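Local coordinates for probable membrane transporter protein MamO (Magnetospirillum magneticum, PDB 5HMA) that promotes magnetite nucleation in magnetosomes through a repurposed, probably inactive protease domain that binds transition metals, and is needed for activation of the protease MamE, at residues V28-Y33 with T81-H86; F60-V65 with A74-Q79; F87-V92 with G157-I162. All blocks are in the same frame, centred on the assembly; numbering follows the deposited sequence.

Interaction 1 of 3, residues V28-Y33 with T81-H86; sequences VGTNGY and TEKFLH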
loop_
_atom_site.group_PDB
_atom_site.type_symbol
_atom_site.label_atom_id
_atom_site.label_comp_id
_atom_site.label_asym_id
_atom_site.label_seq_id
_atom_site.Cartn_x
_atom_site.Cartn_y
_atom_site.Cartn_z
ATOM N N VAL A 28 8.209 -2.808 3.781
ATOM C CA VAL A 28 8.698 -1.855 4.767
ATOM C C VAL A 28 9.779 -2.456 5.664
ATOM O O VAL A 28 10.249 -1.813 6.609
ATOM C CB VAL A 28 7.524 -1.293 5.590
ATOM C CG1 VAL A 28 6.589 -0.490 4.664
ATOM C CG2 VAL A 28 6.761 -2.427 6.268
ATOM N N GLY A 29 10.211 -3.673 5.352
ATOM C CA GLY A 29 11.276 -4.292 6.131
ATOM C C GLY A 29 12.111 -5.247 5.302
ATOM O O GLY A 29 11.595 -5.934 4.411
ATOM N N THR A 30 13.400 -5.302 5.599
ATOM C CA THR A 30 14.327 -6.065 4.781
ATOM C C THR A 30 13.966 -7.561 4.770
ATOM O O THR A 30 14.135 -8.229 3.750
ATOM C CB THR A 30 15.785 -5.847 5.256
ATOM O OG1 THR A 30 16.664 -6.714 4.536
ATOM C CG2 THR A 30 15.914 -6.128 6.727
ATOM N N ASN A 31 13.427 -8.082 5.873
ATOM C CA ASN A 31 13.089 -9.510 5.913
ATOM C C ASN A 31 11.685 -9.816 5.417
ATOM O O ASN A 31 11.141 -10.866 5.719
ATOM C CB ASN A 31 13.245 -10.070 7.319
ATOM C CG ASN A 31 14.678 -10.093 7.763
ATOM O OD1 ASN A 31 15.480 -10.882 7.261
ATOM N ND2 ASN A 31 15.018 -9.224 8.711
ATOM N N GLY A 32 11.100 -8.904 4.658
ATOM C CA GLY A 32 9.863 -9.204 3.975
ATOM C C GLY A 32 8.581 -8.734 4.630
ATOM O O GLY A 32 7.525 -9.326 4.406
ATOM N N TYR A 33 8.651 -7.669 5.426
ATOM C CA TYR A 33 7.429 -7.070 5.961
ATOM C C TYR A 33 6.746 -6.224 4.896
ATOM O O TYR A 33 7.396 -5.456 4.178
ATOM C CB TYR A 33 7.724 -6.245 7.206
ATOM C CG TYR A 33 8.053 -7.126 8.383
ATOM C CD1 TYR A 33 7.044 -7.709 9.136
ATOM C CD2 TYR A 33 9.375 -7.406 8.715
ATOM C CE1 TYR A 33 7.339 -8.540 10.198
ATOM C CE2 TYR A 33 9.684 -8.231 9.781
ATOM C CZ TYR A 33 8.662 -8.799 10.517
ATOM O OH TYR A 33 8.969 -9.622 11.574
ATOM N N THR A 81 13.581 -16.910 2.859
ATOM C CA THR A 81 14.917 -16.588 3.360
ATOM C C THR A 81 15.510 -15.356 2.659
ATOM O O THR A 81 16.618 -14.935 2.968
ATOM C CB THR A 81 15.887 -17.756 3.174
ATOM O OG1 THR A 81 15.747 -18.265 1.844
ATOM C CG2 THR A 81 15.579 -18.857 4.154
ATOM N N GLU A 82 14.784 -14.781 1.708
ATOM C CA GLU A 82 15.366 -13.694 0.928
ATOM C C GLU A 82 15.241 -12.309 1.581
ATOM O O GLU A 82 14.352 -12.066 2.396
ATOM C CB GLU A 82 14.743 -13.670 -0.462
ATOM C CG GLU A 82 15.799 -13.867 -1.533
ATOM C CD GLU A 82 15.535 -15.048 -2.409
ATOM O OE1 GLU A 82 16.390 -15.336 -3.262
ATOM O OE2 GLU A 82 14.468 -15.678 -2.258
ATOM N N LYS A 83 16.150 -11.409 1.211
ATOM C CA LYS A 83 16.125 -10.024 1.681
ATOM C C LYS A 83 15.524 -9.096 0.613
ATOM O O LYS A 83 15.568 -9.407 -0.582
ATOM C CB LYS A 83 17.540 -9.566 2.041
ATOM C CG LYS A 83 18.023 -9.913 3.464
ATOM C CD LYS A 83 17.721 -11.336 3.899
ATOM C CE LYS A 83 18.501 -11.683 5.170
ATOM N NZ LYS A 83 17.789 -12.682 6.007
ATOM N N PHE A 84 14.990 -7.951 1.037
ATOM C CA PHE A 84 14.270 -7.054 0.134
ATOM C C PHE A 84 14.673 -5.610 0.316
ATOM O O PHE A 84 14.828 -5.145 1.447
ATOM C CB PHE A 84 12.755 -7.161 0.339
ATOM C CG PHE A 84 12.197 -8.538 0.087
ATOM C CD1 PHE A 84 12.300 -9.535 1.061
ATOM C CD2 PHE A 84 11.560 -8.837 -1.110
ATOM C CE1 PHE A 84 11.789 -10.813 0.843
ATOM C CE2 PHE A 84 11.037 -10.127 -1.340
ATOM C CZ PHE A 84 11.155 -11.110 -0.357
ATOM N N LEU A 85 14.843 -4.907 -0.804
ATOM C CA LEU A 85 14.828 -3.446 -0.811
ATOM C C LEU A 85 13.457 -2.982 -0.309
ATOM O O LEU A 85 12.428 -3.578 -0.639
ATOM C CB LEU A 85 15.109 -2.908 -2.218
ATOM C CG LEU A 85 16.520 -3.163 -2.748
ATOM C CD1 LEU A 85 16.703 -2.580 -4.148
ATOM C CD2 LEU A 85 17.533 -2.570 -1.785
ATOM N N HIS A 86 13.422 -1.924 0.490
ATOM C CA HIS A 86 12.189 -1.608 1.209
ATOM C C HIS A 86 12.165 -0.141 1.542
ATOM O O HIS A 86 13.212 0.492 1.589
ATOM C CB HIS A 86 12.113 -2.421 2.511
ATOM C CG HIS A 86 13.275 -2.163 3.423
ATOM N ND1 HIS A 86 13.211 -1.281 4.483
ATOM C CD2 HIS A 86 14.550 -2.625 3.395
ATOM C CE1 HIS A 86 14.389 -1.227 5.082
ATOM N NE2 HIS A 86 15.221 -2.030 4.441
#
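The His86 ring lies with one face against the backbone of Gly29 and Thr30. Gly29 C and Thr30 N sit over that face, both toward its rim. Gly29 CA makes a CH-pi contact there, 4.2 Å from the ring centroid and 27° off the normal. The carbonyl of Phe84 lies at the edge of the imidazole, in its plane. The His86 CG takes the position between the backbone N and the carbonyl carbon (chi1 59°), and this turns the ring back over the 28-33 segment.

The Phe84 ring meets the same segment by its edge. Thr30 O lies near the ring plane, 3.5 Å from Phe84 CD1. That oxygen also accepts the backbone N-H of Phe84 at 2.9 Å, in the carbonyl plane and on a lone pair, but the bond is bent. One oxygen thus takes the Phe84 N-H and also lies against the ring edge. Beyond this contact, Phe60 packs edge-to-face with Phe84.

Lys83 works at the outer side. Its chain bends at chi2 and passes Thr30, where CG comes 3.6 Å from Thr30 OG1. Lys83 NZ then gives a 3.2 Å hydrogen bond to Asn31 OD1, arriving almost in line with the side-chain C=O. The two side chains lie side by side.

Residues 29-32 form a type I beta turn, closed by Gly32 N to Gly29 O at 3.0 Å. Gly32 has a positive phi, which suits a glycine. The turn links strands 23-29 and 33-37 in the N-terminal barrel of the trypsin-like fold, and the chain leaving that barrel runs across it.

Interaction 2 of 3, residues F60-V65 with A74-Q79; sequences FPAQVV and ALLKMQ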
loop_
_atom_site.group_PDB
_atom_site.type_symbol
_atom_site.label_atom_id
_atom_site.label_comp_id
_atom_site.label_asym_id
_atom_site.label_seq_id
_atom_site.Cartn_x
_atom_site.Cartn_y
_atom_site.Cartn_z
ATOM N N PHE A 60 5.769 -14.938 -3.147
ATOM C CA PHE A 60 6.097 -15.435 -1.815
ATOM C C PHE A 60 4.823 -15.516 -1.004
ATOM O O PHE A 60 4.022 -14.573 -1.019
ATOM C CB PHE A 60 7.102 -14.515 -1.107
ATOM C CG PHE A 60 8.363 -14.283 -1.883
ATOM C CD1 PHE A 60 9.434 -15.161 -1.767
ATOM C CD2 PHE A 60 8.467 -13.208 -2.758
ATOM C CE1 PHE A 60 10.601 -14.960 -2.490
ATOM C CE2 PHE A 60 9.629 -12.996 -3.487
ATOM C CZ PHE A 60 10.700 -13.872 -3.352
ATOM N N PRO A 61 4.621 -16.640 -0.304
ATOM C CA PRO A 61 3.493 -16.712 0.631
ATOM C C PRO A 61 3.658 -15.692 1.767
ATOM O O PRO A 61 4.780 -15.357 2.158
ATOM C CB PRO A 61 3.539 -18.161 1.160
ATOM C CG PRO A 61 4.876 -18.698 0.774
ATOM C CD PRO A 61 5.426 -17.878 -0.345
ATOM N N ALA A 62 2.552 -15.177 2.281
ATOM C CA ALA A 62 2.635 -14.229 3.375
ATOM C C ALA A 62 1.590 -14.546 4.422
ATOM O O ALA A 62 0.511 -15.043 4.106
ATOM C CB ALA A 62 2.471 -12.803 2.868
ATOM N N GLN A 63 1.938 -14.284 5.677
ATOM C CA GLN A 63 0.997 -14.394 6.778
ATOM C C GLN A 63 0.706 -13.000 7.293
ATOM O O GLN A 63 1.552 -12.106 7.204
ATOM C CB GLN A 63 1.551 -15.274 7.910
ATOM C CG GLN A 63 1.969 -16.685 7.492
ATOM C CD GLN A 63 0.823 -17.497 6.919
ATOM O OE1 GLN A 63 -0.279 -17.522 7.476
ATOM N NE2 GLN A 63 1.075 -18.168 5.795
ATOM N N VAL A 64 -0.492 -12.812 7.832
ATOM C CA VAL A 64 -0.813 -11.574 8.517
ATOM C C VAL A 64 -0.117 -11.579 9.878
ATOM O O VAL A 64 -0.271 -12.515 10.649
ATOM C CB VAL A 64 -2.331 -11.402 8.671
ATOM C CG1 VAL A 64 -2.636 -10.168 9.511
ATOM C CG2 VAL A 64 -2.997 -11.317 7.304
ATOM N N VAL A 65 0.658 -10.540 10.168
ATOM C CA VAL A 65 1.348 -10.441 11.453
ATOM C C VAL A 65 0.482 -9.677 12.431
ATOM O O VAL A 65 0.367 -10.031 13.603
ATOM C CB VAL A 65 2.710 -9.746 11.305
ATOM C CG1 VAL A 65 3.349 -9.518 12.679
ATOM C CG2 VAL A 65 3.607 -10.556 10.431
ATOM N N ALA A 74 -3.082 -3.844 7.179
ATOM C CA ALA A 74 -2.550 -5.134 7.601
ATOM C C ALA A 74 -1.039 -5.153 7.403
ATOM O O ALA A 74 -0.521 -4.658 6.387
ATOM C CB ALA A 74 -3.199 -6.273 6.816
ATOM N N LEU A 75 -0.340 -5.710 8.387
ATOM C CA LEU A 75 1.093 -5.977 8.292
ATOM C C LEU A 75 1.277 -7.440 7.931
ATOM O O LEU A 75 0.845 -8.320 8.669
ATOM C CB LEU A 75 1.816 -5.673 9.615
ATOM C CG LEU A 75 3.315 -6.007 9.613
ATOM C CD1 LEU A 75 4.039 -5.081 8.655
ATOM C CD2 LEU A 75 3.932 -5.947 11.026
ATOM N N LEU A 76 1.910 -7.692 6.794
ATOM C CA LEU A 76 2.172 -9.052 6.346
ATOM C C LEU A 76 3.650 -9.373 6.512
ATOM O O LEU A 76 4.502 -8.480 6.504
ATOM C CB LEU A 76 1.773 -9.232 4.872
ATOM C CG LEU A 76 0.419 -8.727 4.375
ATOM C CD1 LEU A 76 0.245 -9.082 2.899
ATOM C CD2 LEU A 76 -0.709 -9.311 5.205
ATOM N N LYS A 77 3.952 -10.656 6.636
ATOM C CA LYS A 77 5.332 -11.111 6.596
ATOM C C LYS A 77 5.466 -12.182 5.515
ATOM O O LYS A 77 4.795 -13.207 5.566
ATOM C CB LYS A 77 5.763 -11.646 7.963
ATOM C CG LYS A 77 7.062 -12.440 7.985
ATOM C CD LYS A 77 8.282 -11.543 7.829
ATOM C CE LYS A 77 9.556 -12.289 8.246
ATOM N NZ LYS A 77 9.973 -13.290 7.226
ATOM N N MET A 78 6.311 -11.933 4.524
ATOM C CA MET A 78 6.609 -12.951 3.528
ATOM C C MET A 78 7.417 -14.089 4.158
ATOM O O MET A 78 8.342 -13.849 4.950
ATOM C CB MET A 78 7.356 -12.332 2.349
ATOM C CG MET A 78 6.511 -11.337 1.561
ATOM S SD MET A 78 7.264 -10.697 0.033
ATOM C CE MET A 78 8.291 -9.363 0.677
ATOM N N GLN A 79 7.043 -15.324 3.834
ATOM C CA GLN A 79 7.764 -16.498 4.306
ATOM C C GLN A 79 8.866 -16.815 3.309
ATOM O O GLN A 79 8.617 -17.462 2.294
ATOM C CB GLN A 79 6.832 -17.706 4.453
ATOM C CG GLN A 79 5.530 -17.391 5.150
ATOM C CD GLN A 79 5.738 -17.042 6.601
ATOM O OE1 GLN A 79 5.571 -15.889 7.007
ATOM N NE2 GLN A 79 6.112 -18.036 7.396
#
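Val65 N donates to Leu75 O at 2.7 Å, nearly straight at both ends. It is the shortest of four backbone bonds between the two strands. Gln63 and Lys77 form a hydrogen-bonded pair, with Lys77 N to Gln63 O at 2.9 Å and a longer return bond from Gln63 N to Lys77 O. Gln79 N to Pro61 O, 2.8 Å, continues the ladder past the end of strand 73-78. CA-H groups of Ala62, Leu76 and Met78 also lean on three of the accepting oxygens, Lys77 O, Gln63 O and Pro61 O.

The strands form an antiparallel beta hairpin in the six-stranded N-terminal barrel of the trypsin-like domain. Strand 33-37 borders it on one side and strand 47-51 on the other.

Ala62, Val64, Leu76 and Met78 share one face of the sheet. Val64 CG2 and Leu76 CD2 meet at 3.7 Å, their side chains crossing at a slant. Ala62 offers only its CB, which rests near Leu76 CB. Met78 SD reaches the Phe60 ring obliquely, 3.9 Å from CD2, in a Met-aromatic contact. Its chain is straight to the sulfur and then bends at chi3 (-83°).

Gln63 and Lys77 point to the other face. Val65 CG2 presses on Lys77 CB at 3.5 Å, a tight carbon pair, while Val65 CG1 runs beside Leu75 CD2. The Lys77 chain bends at chi2 and chi4, which curls its amine back over its own strand. NZ gives a 2.9 Å hydrogen bond to Met78 O and a second one to Asn31 O, so two backbone carbonyls fix the amine.

Interaction 3 of 3, residues F87-V92 with G157-I162; sequences FRMADV and GDLVGI
Leu159 sets a methyl over the centre of the Phe87 ring, with CD1 4.3 Å above its plane. The contact lies where the chain linking the two barrels of the trypsin-like fold passes strand 159-167 of the second barrel. That strand carries a classic beta bulge, Val160 and Gly161 facing Leu152.

Leu159 CG stands anti to the backbone N (chi1 -178°), and the chi2 of 63° turns CD1 over the ring. The two side chains cross at about a right angle. Phe87 CD1 also touches Leu159 CB at 3.9 Å, and Gly157 O lies at the ring edge, in plane. Met89 folds back at all three torsions, each near -60°, and brings SD within 4.2 Å of Leu159 CD2. Val92 lies alongside Leu159, its CG2 against CB.

Asp91 OD2 lies 4.4 Å from Asp158 OD1, two like charges close together. The salt bridge from Arg88 NH1 to Asp91 OD1, 3.2 Å, probably eases any repulsion.

A water molecule joins the backbones: it accepts from Leu159 N at 2.9 Å and donates to Arg88 O at 3.1 Å.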
loop_
_atom_site.group_PDB
_atom_site.type_symbol
_atom_site.label_atom_id
_atom_site.label_comp_id
_atom_site.label_asym_id
_atom_site.label_seq_id
_atom_site.Cartn_x
_atom_site.Cartn_y
_atom_site.Cartn_z
ATOM N N PHE A 87 10.982 0.388 1.825
ATOM C CA PHE A 87 10.874 1.722 2.405
ATOM C C PHE A 87 11.499 1.762 3.799
ATOM O O PHE A 87 11.247 0.886 4.628
ATOM C CB PHE A 87 9.403 2.152 2.470
ATOM C CG PHE A 87 8.815 2.446 1.123
ATOM C CD1 PHE A 87 9.138 3.634 0.458
ATOM C CD2 PHE A 87 7.955 1.541 0.510
ATOM C CE1 PHE A 87 8.608 3.921 -0.799
ATOM C CE2 PHE A 87 7.410 1.815 -0.759
ATOM C CZ PHE A 87 7.743 3.009 -1.414
ATOM N N ARG A 88 12.314 2.776 4.061
ATOM C CA ARG A 88 12.854 2.961 5.407
ATOM C C ARG A 88 11.848 3.685 6.289
ATOM O O ARG A 88 11.500 4.843 6.019
ATOM C CB ARG A 88 14.156 3.758 5.373
ATOM C CG ARG A 88 15.247 3.200 4.483
ATOM C CD ARG A 88 16.519 4.021 4.677
ATOM N NE ARG A 88 16.923 4.051 6.083
ATOM C CZ ARG A 88 17.459 5.103 6.696
ATOM N NH1 ARG A 88 17.661 6.234 6.029
ATOM N NH2 ARG A 88 17.792 5.025 7.980
ATOM N N MET A 89 11.389 3.023 7.348
ATOM C CA MET A 89 10.376 3.613 8.228
ATOM C C MET A 89 10.878 4.864 8.956
ATOM O O MET A 89 10.090 5.741 9.307
ATOM C CB MET A 89 9.881 2.579 9.241
ATOM C CG MET A 89 9.115 1.429 8.594
ATOM S SD MET A 89 7.755 1.992 7.545
ATOM C CE MET A 89 6.679 2.695 8.794
ATOM N N ALA A 90 12.184 4.952 9.172
ATOM C CA ALA A 90 12.774 6.151 9.751
ATOM C C ALA A 90 12.611 7.366 8.827
ATOM O O ALA A 90 12.636 8.502 9.292
ATOM C CB ALA A 90 14.244 5.918 10.061
ATOM N N ASP A 91 12.435 7.125 7.528
ATOM C CA ASP A 91 12.356 8.208 6.538
ATOM C C ASP A 91 10.927 8.653 6.252
ATOM O O ASP A 91 10.698 9.512 5.399
ATOM C CB ASP A 91 13.006 7.793 5.213
ATOM C CG ASP A 91 14.512 7.686 5.303
ATOM O OD1 ASP A 91 15.084 8.045 6.356
ATOM O OD2 ASP A 91 15.123 7.247 4.306
ATOM N N VAL A 92 9.970 8.053 6.949
ATOM C CA VAL A 92 8.559 8.398 6.789
ATOM C C VAL A 92 8.342 9.899 7.000
ATOM O O VAL A 92 8.904 10.480 7.939
ATOM C CB VAL A 92 7.716 7.557 7.752
ATOM C CG1 VAL A 92 6.466 8.291 8.165
ATOM C CG2 VAL A 92 7.408 6.190 7.117
ATOM N N GLY A 157 10.800 10.222 -2.572
ATOM C CA GLY A 157 10.645 8.780 -2.469
ATOM C C GLY A 157 10.359 8.291 -1.060
ATOM O O GLY A 157 10.270 7.090 -0.831
ATOM N N ASP A 158 10.221 9.215 -0.111
ATOM C CA ASP A 158 9.846 8.840 1.254
ATOM C C ASP A 158 8.412 8.324 1.302
ATOM O O ASP A 158 7.515 8.871 0.646
ATOM C CB ASP A 158 9.990 10.028 2.199
ATOM C CG ASP A 158 11.393 10.607 2.195
ATOM O OD1 ASP A 158 12.345 9.825 1.995
ATOM O OD2 ASP A 158 11.538 11.837 2.389
ATOM N N LEU A 159 8.191 7.270 2.076
ATOM C CA LEU A 159 6.839 6.752 2.275
ATOM C C LEU A 159 6.012 7.800 3.019
ATOM O O LEU A 159 6.424 8.254 4.085
ATOM C CB LEU A 159 6.877 5.444 3.061
ATOM C CG LEU A 159 5.526 4.765 3.304
ATOM C CD1 LEU A 159 4.898 4.367 1.981
ATOM C CD2 LEU A 159 5.705 3.542 4.174
ATOM N N VAL A 160 4.864 8.207 2.479
ATOM C CA VAL A 160 4.033 9.139 3.242
ATOM C C VAL A 160 2.697 8.508 3.599
ATOM O O VAL A 160 1.980 9.008 4.468
ATOM C CB VAL A 160 3.833 10.489 2.507
ATOM C CG1 VAL A 160 5.184 11.178 2.316
ATOM C CG2 VAL A 160 3.134 10.315 1.180
ATOM N N GLY A 161 2.370 7.388 2.967
ATOM C CA GLY A 161 1.145 6.701 3.330
ATOM C C GLY A 161 0.772 5.501 2.486
ATOM O O GLY A 161 1.495 5.110 1.576
ATOM N N ILE A 162 -0.378 4.923 2.808
ATOM C CA ILE A 162 -0.911 3.754 2.126
ATOM C C ILE A 162 -2.266 4.118 1.520
ATOM O O ILE A 162 -3.152 4.620 2.210
ATOM C CB ILE A 162 -1.045 2.559 3.089
ATOM C CG1 ILE A 162 0.326 2.160 3.648
ATOM C CG2 ILE A 162 -1.727 1.403 2.377
ATOM C CD1 ILE A 162 1.283 1.612 2.594
HETATM O O HOH W 1 10.483 6.062 3.362
#

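Interactions 1 and 2 reach the same N-terminal barrel sheet, and Gly32 O probably bonds to Met78 N between them. Interaction 1 is a surface contact, in which loop residues meet a turn mostly through ring-to-backbone packing and two hydrogen bonds. Interaction 2 is partly buried and is a regular strand ladder with an apolar face. Interaction 3 is also partly buried, but it ties the linker to the second barrel through apolar side chains and a water bridge. It follows directly on the chain of interaction 1, and Val28 touches both Met89 and Leu159. Interactions 2 and 3 do not touch; their nearest atoms are about 7 Å apart.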